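Local atomic coordinates of transmembrane beta-barrels (PDB entry 6X9Z), a protein that folds, by de novo design, into a single-chain eight-stranded antiparallel beta-barrel that is meant to span a lipid membrane. Residues A[49-54]-A[75-80]; A[97-102]-A[117-122]; A[6-11]-A[28-33]; A[15-20]-A[111-116]. All blocks are in the same frame, centred on the assembly; numbering follows the deposited sequence.

How the interactions relate
All four contacts are strand pairings in one antiparallel barrel, and they differ in where they sit round its wall. Interactions 1, 2 and 3 each lie within a hairpin of successive strands. Interaction 4 joins strands 8-17 and 112-121, the first and last, and so closes the barrel; interaction 1 is nested in the loop it closes. The same seam continues between interactions 3 and 2, whose centres are about 11 Å apart: Tyr120 N lies 2.6 Å from Val10 O, a probable hydrogen bond. Interactions 3 and 4 share strand 8-17, yet their centres are about 24 Å apart, on opposite sides of the chain's centre, as are those of interactions 1 and 2.

Interaction 1: A[49-54]-A[75-80]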
loop_
_atom_site.group_PDB
_atom_site.type_symbol
_atom_site.label_atom_id
_atom_site.label_comp_id
_atom_site.label_asym_id
_atom_site.label_seq_id
_atom_site.Cartn_x
_atom_site.Cartn_y
_atom_site.Cartn_z
ATOM N N LEU A 49 -6.023 -0.299 -17.610
ATOM C CA LEU A 49 -6.670 0.659 -16.720
ATOM C C LEU A 49 -5.595 1.143 -15.745
ATOM O O LEU A 49 -5.222 0.408 -14.827
ATOM C CB LEU A 49 -7.842 0.016 -15.994
ATOM C CG LEU A 49 -8.612 0.860 -14.976
ATOM C CD1 LEU A 49 -9.438 1.914 -15.687
ATOM C CD2 LEU A 49 -9.502 -0.015 -14.106
ATOM N N ASN A 50 -5.085 2.347 -15.982
ATOM C CA ASN A 50 -4.177 3.008 -15.058
ATOM C C ASN A 50 -4.980 3.790 -14.028
ATOM O O ASN A 50 -6.099 4.234 -14.295
ATOM C CB ASN A 50 -3.233 3.959 -15.798
ATOM C CG ASN A 50 -2.249 3.234 -16.696
ATOM O OD1 ASN A 50 -1.737 2.170 -16.348
ATOM N ND2 ASN A 50 -1.966 3.819 -17.855
ATOM N N PHE A 51 -4.397 3.967 -12.843
ATOM C CA PHE A 51 -5.085 4.719 -11.804
ATOM C C PHE A 51 -4.076 5.393 -10.889
ATOM O O PHE A 51 -3.008 4.847 -10.603
ATOM C CB PHE A 51 -6.017 3.826 -10.977
ATOM C CG PHE A 51 -5.302 2.762 -10.202
ATOM C CD1 PHE A 51 -4.868 2.997 -8.907
ATOM C CD2 PHE A 51 -5.067 1.521 -10.766
ATOM C CE1 PHE A 51 -4.210 2.017 -8.192
ATOM C CE2 PHE A 51 -4.411 0.536 -10.055
ATOM C CZ PHE A 51 -3.982 0.783 -8.767
ATOM N N LEU A 52 -4.442 6.585 -10.430
ATOM C CA LEU A 52 -3.695 7.318 -9.419
ATOM C C LEU A 52 -4.372 7.081 -8.075
ATOM O O LEU A 52 -5.574 7.338 -7.927
ATOM C CB LEU A 52 -3.651 8.809 -9.758
ATOM C CG LEU A 52 -2.533 9.684 -9.195
ATOM C CD1 LEU A 52 -2.428 10.967 -10.007
ATOM C CD2 LEU A 52 -2.771 10.007 -7.732
ATOM N N GLU A 53 -3.612 6.587 -7.105
ATOM C CA GLU A 53 -4.140 6.237 -5.793
ATOM C C GLU A 53 -3.611 7.203 -4.745
ATOM O O GLU A 53 -2.406 7.472 -4.696
ATOM C CB GLU A 53 -3.772 4.801 -5.424
ATOM C CG GLU A 53 -4.123 4.421 -4.004
ATOM C CD GLU A 53 -3.786 2.977 -3.701
ATOM O OE1 GLU A 53 -4.032 2.115 -4.576
ATOM O OE2 GLU A 53 -3.262 2.706 -2.597
ATOM N N VAL A 54 -4.516 7.727 -3.920
ATOM C CA VAL A 54 -4.178 8.640 -2.833
ATOM C C VAL A 54 -4.986 8.238 -1.609
ATOM O O VAL A 54 -6.193 7.990 -1.708
ATOM C CB VAL A 54 -4.451 10.113 -3.202
ATOM C CG1 VAL A 54 -4.374 10.999 -1.970
ATOM C CG2 VAL A 54 -3.462 10.591 -4.251
ATOM N N GLU A 75 -8.900 5.490 -5.762
ATOM C CA GLU A 75 -8.185 5.219 -7.005
ATOM C C GLU A 75 -8.839 6.028 -8.116
ATOM O O GLU A 75 -9.969 5.741 -8.520
ATOM C CB GLU A 75 -8.189 3.728 -7.329
ATOM C CG GLU A 75 -7.389 2.898 -6.343
ATOM C CD GLU A 75 -7.392 1.423 -6.672
ATOM O OE1 GLU A 75 -8.039 1.036 -7.668
ATOM O OE2 GLU A 75 -6.745 0.651 -5.934
ATOM N N TYR A 76 -8.126 7.042 -8.598
ATOM C CA TYR A 76 -8.583 7.871 -9.711
ATOM C C TYR A 76 -8.228 7.137 -10.996
ATOM O O TYR A 76 -7.100 7.213 -11.488
ATOM C CB TYR A 76 -7.943 9.254 -9.652
ATOM C CG TYR A 76 -8.227 10.026 -8.375
ATOM C CD1 TYR A 76 -7.629 9.670 -7.169
ATOM C CD2 TYR A 76 -9.073 11.125 -8.383
ATOM C CE1 TYR A 76 -7.888 10.374 -6.007
ATOM C CE2 TYR A 76 -9.335 11.835 -7.227
ATOM C CZ TYR A 76 -8.739 11.455 -6.045
ATOM O OH TYR A 76 -9.000 12.168 -4.900
ATOM N N ASN A 77 -9.206 6.414 -11.543
ATOM C CA ASN A 77 -8.965 5.540 -12.680
ATOM C C ASN A 77 -8.903 6.333 -13.980
ATOM O O ASN A 77 -9.352 7.479 -14.070
ATOM C CB ASN A 77 -10.066 4.486 -12.795
ATOM C CG ASN A 77 -10.331 3.769 -11.492
ATOM O OD1 ASN A 77 -11.397 3.925 -10.895
ATOM N ND2 ASN A 77 -9.367 2.972 -11.044
ATOM N N THR A 78 -8.358 5.690 -15.010
ATOM C CA THR A 78 -8.291 6.299 -16.331
ATOM C C THR A 78 -9.594 6.154 -17.109
ATOM O O THR A 78 -9.647 6.557 -18.277
ATOM C CB THR A 78 -7.128 5.703 -17.129
ATOM O OG1 THR A 78 -6.999 6.395 -18.377
ATOM C CG2 THR A 78 -7.357 4.229 -17.397
ATOM N N ASP A 79 -10.633 5.586 -16.498
ATOM C CA ASP A 79 -11.983 5.608 -17.040
ATOM C C ASP A 79 -12.791 6.793 -16.529
ATOM O O ASP A 79 -14.023 6.788 -16.647
ATOM C CB ASP A 79 -12.710 4.302 -16.708
ATOM C CG ASP A 79 -12.151 3.118 -17.469
ATOM O OD1 ASP A 79 -11.193 3.315 -18.245
ATOM O OD2 ASP A 79 -12.669 1.993 -17.293
ATOM N N ASN A 80 -12.119 7.802 -15.965
ATOM C CA ASN A 80 -12.768 8.957 -15.346
ATOM C C ASN A 80 -13.637 8.539 -14.163
ATOM O O ASN A 80 -14.596 9.227 -13.808
ATOM C CB ASN A 80 -13.589 9.757 -16.363
#
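Phe51 and Glu75 stack across the hairpin of strands 49-59 and 66-77, a part of the closed antiparallel barrel. Backbone bonding centres on one reciprocal pair: Leu52 N donates to Tyr76 O at 2.9 Å and Tyr76 N to Leu52 O at 2.7 Å. Beyond it, Thr78 N makes a weak bond to Asn50 O as the chain enters the type I turn from Asn77 to Asn80. With CG lodged between its own backbone N and carbonyl carbon (chi1 64°), Phe51 offers a ring face to the Glu75 carboxylate; the planes are 18° apart, and Glu75 OE1 stands 3.9 Å above the ring centre. An alanine in place of Phe51 would remove that flat platform and would probably set the Glu75 carboxylate free to turn. Charge forms a third group: Glu53 OE1 and Glu75 OE2, both acceptors, are 3.4 Å apart, with the carboxylate planes 12° apart, nearly parallel, an arrangement likely to raise the proton affinity of one of them. Lys71 offers Glu53 a long, weak ion pair. On the other face of the sheet Tyr76 turns its ring edge to the backbone, with CD1 3.2 Å from Leu52 O. At the turn, the methyl Leu49 CD1 meets Asp79 OD1 at 3.4 Å.

Interaction 2: A[97-102]-A[117-122]; sequences NLALMV and GIAYKV
The side-chain amide of Asn97 lies over one face of the Tyr120 ring, offset toward the rim, while Val122 CG1, two residues on in the chain, sits at its edge in plane. Amide and ring planes are 45° apart; Asn97 CG is 3.5 Å from Tyr120 CE2, near the hydroxyl end. The ring reaches it because Tyr120 CG stands opposite its own backbone N (chi1 -174°). A glycine in place of Asn97 would take the amide away and would probably leave that ring face without the group that lies over it. The backbone there is held by a straight bond, Lys121 N to Asn97 O (3.0 Å, 172°). On the same outer face as Tyr120, Leu98 CD1 packs on Ile118 CB at 3.8 Å, and Leu100 CD2 meets the branch methyl Ile118 CG2. On the inner face, small groups meet across the strands: Ala99 CB and Ala119 CB are 4.3 Å apart, and Met101 CB rests 3.5 Å from Gly117 O. Beyond CB the extended Met101 leads away to Val13 and Leu91. Met101 N to Gly117 O (2.7 Å) and Gly117 N to Met101 O (2.8 Å) form a reciprocal pair of the antiparallel beta hairpin, the repeating element of an up-and-down barrel.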
loop_
_atom_site.group_PDB
_atom_site.type_symbol
_atom_site.label_atom_id
_atom_site.label_comp_id
_atom_site.label_asym_id
_atom_site.label_seq_id
_atom_site.Cartn_x
_atom_site.Cartn_y
_atom_site.Cartn_z
ATOM N N ASN A 97 17.263 -1.575 5.156
ATOM C CA ASN A 97 16.860 -0.897 3.942
ATOM C C ASN A 97 15.585 -1.452 3.328
ATOM O O ASN A 97 14.927 -0.740 2.562
ATOM C CB ASN A 97 17.984 -0.990 2.900
ATOM C CG ASN A 97 18.096 0.254 2.073
ATOM O OD1 ASN A 97 17.309 1.184 2.236
ATOM N ND2 ASN A 97 19.089 0.297 1.189
ATOM N N LEU A 98 15.219 -2.690 3.648
ATOM C CA LEU A 98 14.228 -3.427 2.883
ATOM C C LEU A 98 13.217 -4.094 3.802
ATOM O O LEU A 98 13.532 -4.490 4.927
ATOM C CB LEU A 98 14.903 -4.485 2.011
ATOM C CG LEU A 98 14.030 -5.301 1.056
ATOM C CD1 LEU A 98 13.350 -4.402 0.041
ATOM C CD2 LEU A 98 14.887 -6.342 0.370
ATOM N N ALA A 99 11.998 -4.234 3.289
ATOM C CA ALA A 99 10.931 -4.909 4.006
ATOM C C ALA A 99 10.043 -5.612 2.994
ATOM O O ALA A 99 9.842 -5.121 1.882
ATOM C CB ALA A 99 10.110 -3.928 4.849
ATOM N N LEU A 100 9.533 -6.775 3.385
ATOM C CA LEU A 100 8.555 -7.489 2.581
ATOM C C LEU A 100 7.162 -7.004 2.942
ATOM O O LEU A 100 6.851 -6.776 4.114
ATOM C CB LEU A 100 8.660 -8.995 2.800
ATOM C CG LEU A 100 10.080 -9.527 2.626
ATOM C CD1 LEU A 100 10.112 -11.007 2.914
ATOM C CD2 LEU A 100 10.594 -9.218 1.229
ATOM N N MET A 101 6.327 -6.847 1.923
ATOM C CA MET A 101 5.023 -6.224 2.071
ATOM C C MET A 101 3.956 -7.198 1.606
ATOM O O MET A 101 4.060 -7.763 0.514
ATOM C CB MET A 101 4.958 -4.925 1.271
ATOM C CG MET A 101 3.639 -4.189 1.350
ATOM S SD MET A 101 3.756 -2.687 0.364
ATOM C CE MET A 101 2.140 -1.972 0.624
ATOM N N VAL A 102 2.950 -7.407 2.443
ATOM C CA VAL A 102 1.775 -8.188 2.089
ATOM C C VAL A 102 0.555 -7.400 2.532
ATOM O O VAL A 102 0.558 -6.772 3.599
ATOM C CB VAL A 102 1.790 -9.594 2.722
ATOM C CG1 VAL A 102 3.019 -10.362 2.266
ATOM C CG2 VAL A 102 1.745 -9.508 4.238
ATOM N N GLY A 117 4.741 -7.579 -2.240
ATOM C CA GLY A 117 5.750 -6.702 -2.798
ATOM C C GLY A 117 6.820 -6.403 -1.774
ATOM O O GLY A 117 6.923 -7.066 -0.741
ATOM N N ILE A 118 7.633 -5.396 -2.087
ATOM C CA ILE A 118 8.707 -4.963 -1.205
ATOM C C ILE A 118 8.516 -3.488 -0.891
ATOM O O ILE A 118 7.831 -2.753 -1.605
ATOM C CB ILE A 118 10.104 -5.198 -1.812
ATOM C CG1 ILE A 118 10.264 -4.363 -3.082
ATOM C CG2 ILE A 118 10.344 -6.681 -2.054
ATOM C CD1 ILE A 118 11.550 -4.604 -3.827
ATOM N N ALA A 119 9.150 -3.058 0.195
ATOM C CA ALA A 119 9.097 -1.673 0.638
ATOM C C ALA A 119 10.511 -1.221 0.958
ATOM O O ALA A 119 11.143 -1.754 1.877
ATOM C CB ALA A 119 8.178 -1.513 1.852
ATOM N N TYR A 120 11.006 -0.254 0.190
ATOM C CA TYR A 120 12.367 0.249 0.312
ATOM C C TYR A 120 12.346 1.560 1.080
ATOM O O TYR A 120 11.575 2.464 0.743
ATOM C CB TYR A 120 12.980 0.452 -1.073
ATOM C CG TYR A 120 14.447 0.831 -1.093
ATOM C CD1 TYR A 120 14.845 2.163 -1.097
ATOM C CD2 TYR A 120 15.432 -0.143 -1.147
ATOM C CE1 TYR A 120 16.187 2.513 -1.135
ATOM C CE2 TYR A 120 16.773 0.195 -1.186
ATOM C CZ TYR A 120 17.145 1.521 -1.180
ATOM O OH TYR A 120 18.484 1.837 -1.218
ATOM N N LYS A 121 13.192 1.661 2.102
ATOM C CA LYS A 121 13.212 2.820 2.986
ATOM C C LYS A 121 14.248 3.815 2.477
ATOM O O LYS A 121 15.452 3.541 2.512
ATOM C CB LYS A 121 13.513 2.393 4.419
ATOM C CG LYS A 121 13.436 3.526 5.421
ATOM C CD LYS A 121 13.744 3.057 6.836
ATOM C CE LYS A 121 13.684 4.225 7.812
ATOM N NZ LYS A 121 13.787 3.789 9.228
ATOM N N VAL A 122 13.783 4.963 1.995
ATOM C CA VAL A 122 14.684 5.990 1.484
ATOM C C VAL A 122 14.914 7.064 2.541
ATOM O O VAL A 122 15.760 6.902 3.421
ATOM C CB VAL A 122 14.150 6.614 0.177
ATOM C CG1 VAL A 122 14.429 5.698 -1.006
ATOM C CG2 VAL A 122 12.666 6.894 0.285
#

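Interaction 3: A[6-11]-A[28-33]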
loop_
_atom_site.group_PDB
_atom_site.type_symbol
_atom_site.label_atom_id
_atom_site.label_comp_id
_atom_site.label_asym_id
_atom_site.label_seq_id
_atom_site.Cartn_x
_atom_site.Cartn_y
_atom_site.Cartn_z
ATOM N N GLY A 6 8.414 11.232 9.404
ATOM C CA GLY A 6 9.312 11.607 8.338
ATOM C C GLY A 6 9.898 10.438 7.579
ATOM O O GLY A 6 10.597 10.657 6.583
ATOM N N THR A 7 9.648 9.211 8.027
ATOM C CA THR A 7 10.102 8.036 7.295
ATOM C C THR A 7 9.427 7.994 5.931
ATOM O O THR A 7 8.201 8.096 5.835
ATOM C CB THR A 7 9.794 6.762 8.078
ATOM O OG1 THR A 7 10.555 6.751 9.293
ATOM C CG2 THR A 7 10.147 5.530 7.253
ATOM N N LEU A 8 10.227 7.867 4.879
ATOM C CA LEU A 8 9.728 7.731 3.519
ATOM C C LEU A 8 10.115 6.360 2.993
ATOM O O LEU A 8 11.281 5.959 3.083
ATOM C CB LEU A 8 10.287 8.822 2.607
ATOM C CG LEU A 8 9.736 8.833 1.177
ATOM C CD1 LEU A 8 8.256 9.135 1.172
ATOM C CD2 LEU A 8 10.500 9.841 0.324
ATOM N N MET A 9 9.138 5.639 2.458
ATOM C CA MET A 9 9.387 4.317 1.911
ATOM C C MET A 9 8.725 4.210 0.550
ATOM O O MET A 9 7.540 4.524 0.406
ATOM C CB MET A 9 8.881 3.227 2.854
ATOM C CG MET A 9 9.758 3.080 4.087
ATOM S SD MET A 9 9.276 1.646 5.044
ATOM C CE MET A 9 7.658 2.189 5.574
ATOM N N VAL A 10 9.501 3.786 -0.439
ATOM C CA VAL A 10 8.993 3.492 -1.770
ATOM C C VAL A 10 8.695 2.003 -1.835
ATOM O O VAL A 10 9.510 1.179 -1.405
ATOM C CB VAL A 10 10.008 3.898 -2.852
ATOM C CG1 VAL A 10 9.555 3.404 -4.215
ATOM C CG2 VAL A 10 10.193 5.403 -2.859
ATOM N N TYR A 11 7.522 1.658 -2.358
ATOM C CA TYR A 11 7.098 0.275 -2.442
ATOM C C TYR A 11 6.716 -0.063 -3.875
ATOM O O TYR A 11 6.365 0.815 -4.669
ATOM C CB TYR A 11 5.919 -0.009 -1.502
ATOM C CG TYR A 11 4.626 0.693 -1.866
ATOM C CD1 TYR A 11 3.736 0.123 -2.770
ATOM C CD2 TYR A 11 4.282 1.911 -1.290
ATOM C CE1 TYR A 11 2.553 0.742 -3.102
ATOM C CE2 TYR A 11 3.093 2.542 -1.617
ATOM C CZ TYR A 11 2.232 1.950 -2.527
ATOM O OH TYR A 11 1.044 2.565 -2.859
ATOM N N ALA A 28 4.536 5.371 -2.682
ATOM C CA ALA A 28 5.267 5.714 -1.472
ATOM C C ALA A 28 4.310 5.815 -0.296
ATOM O O ALA A 28 3.132 6.145 -0.456
ATOM C CB ALA A 28 6.038 7.027 -1.635
ATOM N N GLN A 29 4.837 5.524 0.887
ATOM C CA GLN A 29 4.135 5.711 2.148
ATOM C C GLN A 29 4.991 6.605 3.029
ATOM O O GLN A 29 6.152 6.283 3.305
ATOM C CB GLN A 29 3.852 4.368 2.826
ATOM C CG GLN A 29 2.859 3.498 2.056
ATOM C CD GLN A 29 2.611 2.147 2.710
ATOM O OE1 GLN A 29 3.396 1.693 3.545
ATOM N NE2 GLN A 29 1.512 1.499 2.333
ATOM N N TYR A 30 4.424 7.725 3.463
ATOM C CA TYR A 30 5.137 8.713 4.257
ATOM C C TYR A 30 4.458 8.827 5.614
ATOM O O TYR A 30 3.278 9.182 5.692
ATOM C CB TYR A 30 5.171 10.064 3.540
ATOM C CG TYR A 30 5.883 11.146 4.317
ATOM C CD1 TYR A 30 5.167 12.102 5.020
ATOM C CD2 TYR A 30 7.270 11.206 4.357
ATOM C CE1 TYR A 30 5.806 13.087 5.736
ATOM C CE2 TYR A 30 7.921 12.192 5.073
ATOM C CZ TYR A 30 7.179 13.129 5.760
ATOM O OH TYR A 30 7.801 14.121 6.476
ATOM N N ALA A 31 5.199 8.517 6.675
ATOM C CA ALA A 31 4.678 8.612 8.034
ATOM C C ALA A 31 4.686 10.074 8.461
ATOM O O ALA A 31 5.754 10.678 8.605
ATOM C CB ALA A 31 5.506 7.757 8.989
ATOM N N VAL A 32 3.495 10.647 8.660
ATOM C CA VAL A 32 3.377 12.045 9.071
ATOM C C VAL A 32 3.360 12.218 10.583
ATOM O O VAL A 32 3.554 13.344 11.066
ATOM C CB VAL A 32 2.102 12.689 8.491
ATOM C CG1 VAL A 32 2.097 12.596 6.966
ATOM C CG2 VAL A 32 0.872 12.021 9.071
ATOM N N SER A 33 3.129 11.151 11.339
ATOM C CA SER A 33 3.033 11.202 12.793
ATOM C C SER A 33 3.398 9.818 13.326
ATOM O O SER A 33 3.685 8.906 12.539
ATOM C CB SER A 33 1.621 11.632 13.237
ATOM O OG SER A 33 0.634 10.710 12.813
#
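Leu8 and Tyr30 meet at about a right angle on the outer face, the methyl Leu8 CD1 coming to the ring edge, 3.9 Å from Tyr30 CD2. Both residues hold CG opposite the backbone N (chi1 -175° and 179°), which brings the end of each side chain close to the partner strand. The phenol therefore runs on along the partner backbone as far as Gly6, where Tyr30 CE2 is 3.4 Å from Gly6 O and Tyr30 OH 3.5 Å from Gly6 CA. At Gly6 the positive phi would jam any side chain against the preceding carbonyl, so the bend itself calls for glycine. Its N donates almost straight to Ala31 O at 2.8 Å, and Ala31 N returns a bond to Thr7 O lying in the carbonyl plane. These bonds finish the open end of the first beta hairpin of the barrel, strands 8-17 and 22-31; a tyrosine on the surface near strand ends is consistent with the aromatic girdle of membrane barrels. Inside the wall the conformations differ. Tyr11 CG sits between its backbone N and carbonyl carbon (chi1 67°), which swings its ring across to the partner strand: Tyr11 CE2 comes 3.3 Å from Ala28 N and 3.8 Å from Gln29 CG. Gln29 is extended beyond CG, and its NE2 bonds one oxygen of Asp39 while Tyr11 OH bonds the other, so a single carboxylate fixes both polar ends. Met9, bent at its last torsion, touches Lys121.

Interaction 4: A[15-20]-A[111-116]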
loop_
_atom_site.group_PDB
_atom_site.type_symbol
_atom_site.label_atom_id
_atom_site.label_comp_id
_atom_site.label_asym_id
_atom_site.label_seq_id
_atom_site.Cartn_x
_atom_site.Cartn_y
_atom_site.Cartn_z
ATOM N N GLY A 15 -0.683 -7.125 -7.173
ATOM C CA GLY A 15 -1.948 -7.448 -6.530
ATOM C C GLY A 15 -2.795 -8.329 -7.430
ATOM O O GLY A 15 -2.919 -8.068 -8.628
ATOM N N TYR A 16 -3.372 -9.369 -6.840
ATOM C CA TYR A 16 -4.213 -10.326 -7.550
ATOM C C TYR A 16 -5.643 -10.155 -7.050
ATOM O O TYR A 16 -5.949 -10.492 -5.902
ATOM C CB TYR A 16 -3.719 -11.754 -7.331
ATOM C CG TYR A 16 -2.271 -11.972 -7.703
ATOM C CD1 TYR A 16 -1.922 -12.484 -8.945
ATOM C CD2 TYR A 16 -1.251 -11.674 -6.806
ATOM C CE1 TYR A 16 -0.601 -12.691 -9.286
ATOM C CE2 TYR A 16 0.071 -11.874 -7.139
ATOM C CZ TYR A 16 0.390 -12.384 -8.380
ATOM O OH TYR A 16 1.708 -12.588 -8.718
ATOM N N ASN A 17 -6.509 -9.634 -7.914
ATOM C CA ASN A 17 -7.882 -9.307 -7.564
ATOM C C ASN A 17 -8.803 -10.504 -7.779
ATOM O O ASN A 17 -8.510 -11.414 -8.558
ATOM C CB ASN A 17 -8.382 -8.125 -8.394
ATOM C CG ASN A 17 -7.489 -6.903 -8.278
ATOM O OD1 ASN A 17 -7.678 -6.062 -7.399
ATOM N ND2 ASN A 17 -6.516 -6.794 -9.174
ATOM N N THR A 18 -9.951 -10.468 -7.097
ATOM C CA THR A 18 -10.908 -11.566 -7.165
ATOM C C THR A 18 -11.568 -11.689 -8.534
ATOM O O THR A 18 -12.141 -12.743 -8.834
ATOM C CB THR A 18 -11.978 -11.400 -6.083
ATOM O OG1 THR A 18 -12.468 -10.055 -6.091
ATOM C CG2 THR A 18 -11.405 -11.724 -4.711
ATOM N N ASP A 19 -11.501 -10.652 -9.369
ATOM C CA ASP A 19 -12.019 -10.722 -10.728
ATOM C C ASP A 19 -11.002 -11.292 -11.715
ATOM O O ASP A 19 -11.189 -11.156 -12.929
ATOM C CB ASP A 19 -12.489 -9.340 -11.191
ATOM C CG ASP A 19 -11.360 -8.326 -11.263
ATOM O OD1 ASP A 19 -10.242 -8.635 -10.800
ATOM O OD2 ASP A 19 -11.591 -7.212 -11.781
ATOM N N ASN A 20 -9.933 -11.913 -11.213
ATOM C CA ASN A 20 -8.884 -12.521 -12.035
ATOM C C ASN A 20 -8.146 -11.489 -12.879
ATOM O O ASN A 20 -7.588 -11.814 -13.931
ATOM C CB ASN A 20 -9.437 -13.635 -12.927
ATOM C CG ASN A 20 -10.045 -14.768 -12.133
ATOM O OD1 ASN A 20 -11.194 -15.157 -12.360
ATOM N ND2 ASN A 20 -9.275 -15.308 -11.196
ATOM N N LEU A 111 -15.068 -6.244 -4.546
ATOM C CA LEU A 111 -13.842 -6.677 -5.203
ATOM C C LEU A 111 -12.726 -6.700 -4.167
ATOM O O LEU A 111 -12.429 -5.670 -3.555
ATOM C CB LEU A 111 -13.490 -5.739 -6.359
ATOM C CG LEU A 111 -12.133 -5.917 -7.044
ATOM C CD1 LEU A 111 -12.133 -7.153 -7.927
ATOM C CD2 LEU A 111 -11.763 -4.674 -7.846
ATOM N N GLN A 112 -12.124 -7.870 -3.964
ATOM C CA GLN A 112 -11.033 -8.041 -3.014
ATOM C C GLN A 112 -9.742 -8.373 -3.747
ATOM O O GLN A 112 -9.749 -8.864 -4.879
ATOM C CB GLN A 112 -11.340 -9.150 -2.001
ATOM C CG GLN A 112 -12.554 -8.888 -1.135
ATOM C CD GLN A 112 -13.755 -9.708 -1.556
ATOM O OE1 GLN A 112 -13.615 -10.765 -2.174
ATOM N NE2 GLN A 112 -14.946 -9.224 -1.226
ATOM N N LYS A 113 -8.621 -8.112 -3.080
ATOM C CA LYS A 113 -7.325 -8.340 -3.694
ATOM C C LYS A 113 -6.306 -8.712 -2.632
ATOM O O LYS A 113 -6.406 -8.298 -1.473
ATOM C CB LYS A 113 -6.843 -7.109 -4.469
ATOM C CG LYS A 113 -6.574 -5.894 -3.601
ATOM C CD LYS A 113 -6.121 -4.701 -4.432
ATOM C CE LYS A 113 -4.785 -4.971 -5.105
ATOM N NZ LYS A 113 -4.212 -3.734 -5.708
ATOM N N VAL A 114 -5.328 -9.510 -3.046
ATOM C CA VAL A 114 -4.148 -9.816 -2.252
ATOM C C VAL A 114 -2.945 -9.312 -3.031
ATOM O O VAL A 114 -2.799 -9.619 -4.219
ATOM C CB VAL A 114 -4.034 -11.318 -1.951
ATOM C CG1 VAL A 114 -2.687 -11.642 -1.328
ATOM C CG2 VAL A 114 -5.166 -11.748 -1.028
ATOM N N ALA A 115 -2.106 -8.517 -2.375
ATOM C CA ALA A 115 -0.938 -7.929 -3.006
ATOM C C ALA A 115 0.303 -8.238 -2.183
ATOM O O ALA A 115 0.274 -8.181 -0.949
ATOM C CB ALA A 115 -1.095 -6.414 -3.171
ATOM N N ILE A 116 1.384 -8.585 -2.878
ATOM C CA ILE A 116 2.681 -8.831 -2.266
ATOM C C ILE A 116 3.706 -7.960 -2.975
ATOM O O ILE A 116 3.562 -7.634 -4.158
ATOM C CB ILE A 116 3.086 -10.317 -2.332
ATOM C CG1 ILE A 116 3.142 -10.784 -3.788
ATOM C CG2 ILE A 116 2.121 -11.171 -1.522
ATOM C CD1 ILE A 116 3.558 -12.228 -3.953
#
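Asn17 and Lys113 lie side by side and point the same way across the closing seam of the barrel, where the first strand, 8-17, pairs antiparallel with the last, 112-121. Asn17 OD1 rests 3.2 Å from Lys113 CB and lies against the aliphatic chain, close to CD and CE as well. Two features shape that chain: CG is set between the backbone N and carbonyl carbon (chi1 65°), and a second bend at chi3 brings CE over Gly15. Glycine makes this possible, since a beta carbon at Gly15 would fall 2.6 Å from Lys113 CE, a clash, and tight against Ala115 CB as well; the backbones come as near as 3.7 Å between Gly15 CA and Ala115 CA. The polar ends converge on Asp23, whose OD1 is hydrogen-bonded by Asn17 ND2 and forms a long, weak ion pair with Lys113 NZ. On the outer face Tyr16 presents its ring edge to the paired strand, with CD2 3.6 Å from Val114 O, while its N gives that same oxygen a nearly straight bond of 2.7 Å. Thr18 and Gln112 cross at a slant where the type I turn from Asn17 to Asn20 begins. Here a residue pair is gripped twice: Thr18 N donates to Gln112 O, and Gln112 N donates to the side-chain Thr18 OG1 at 3.1 Å. Past them Leu111 reaches the turn, its methyl CD1 packing 3.6 Å from Asp19 CG.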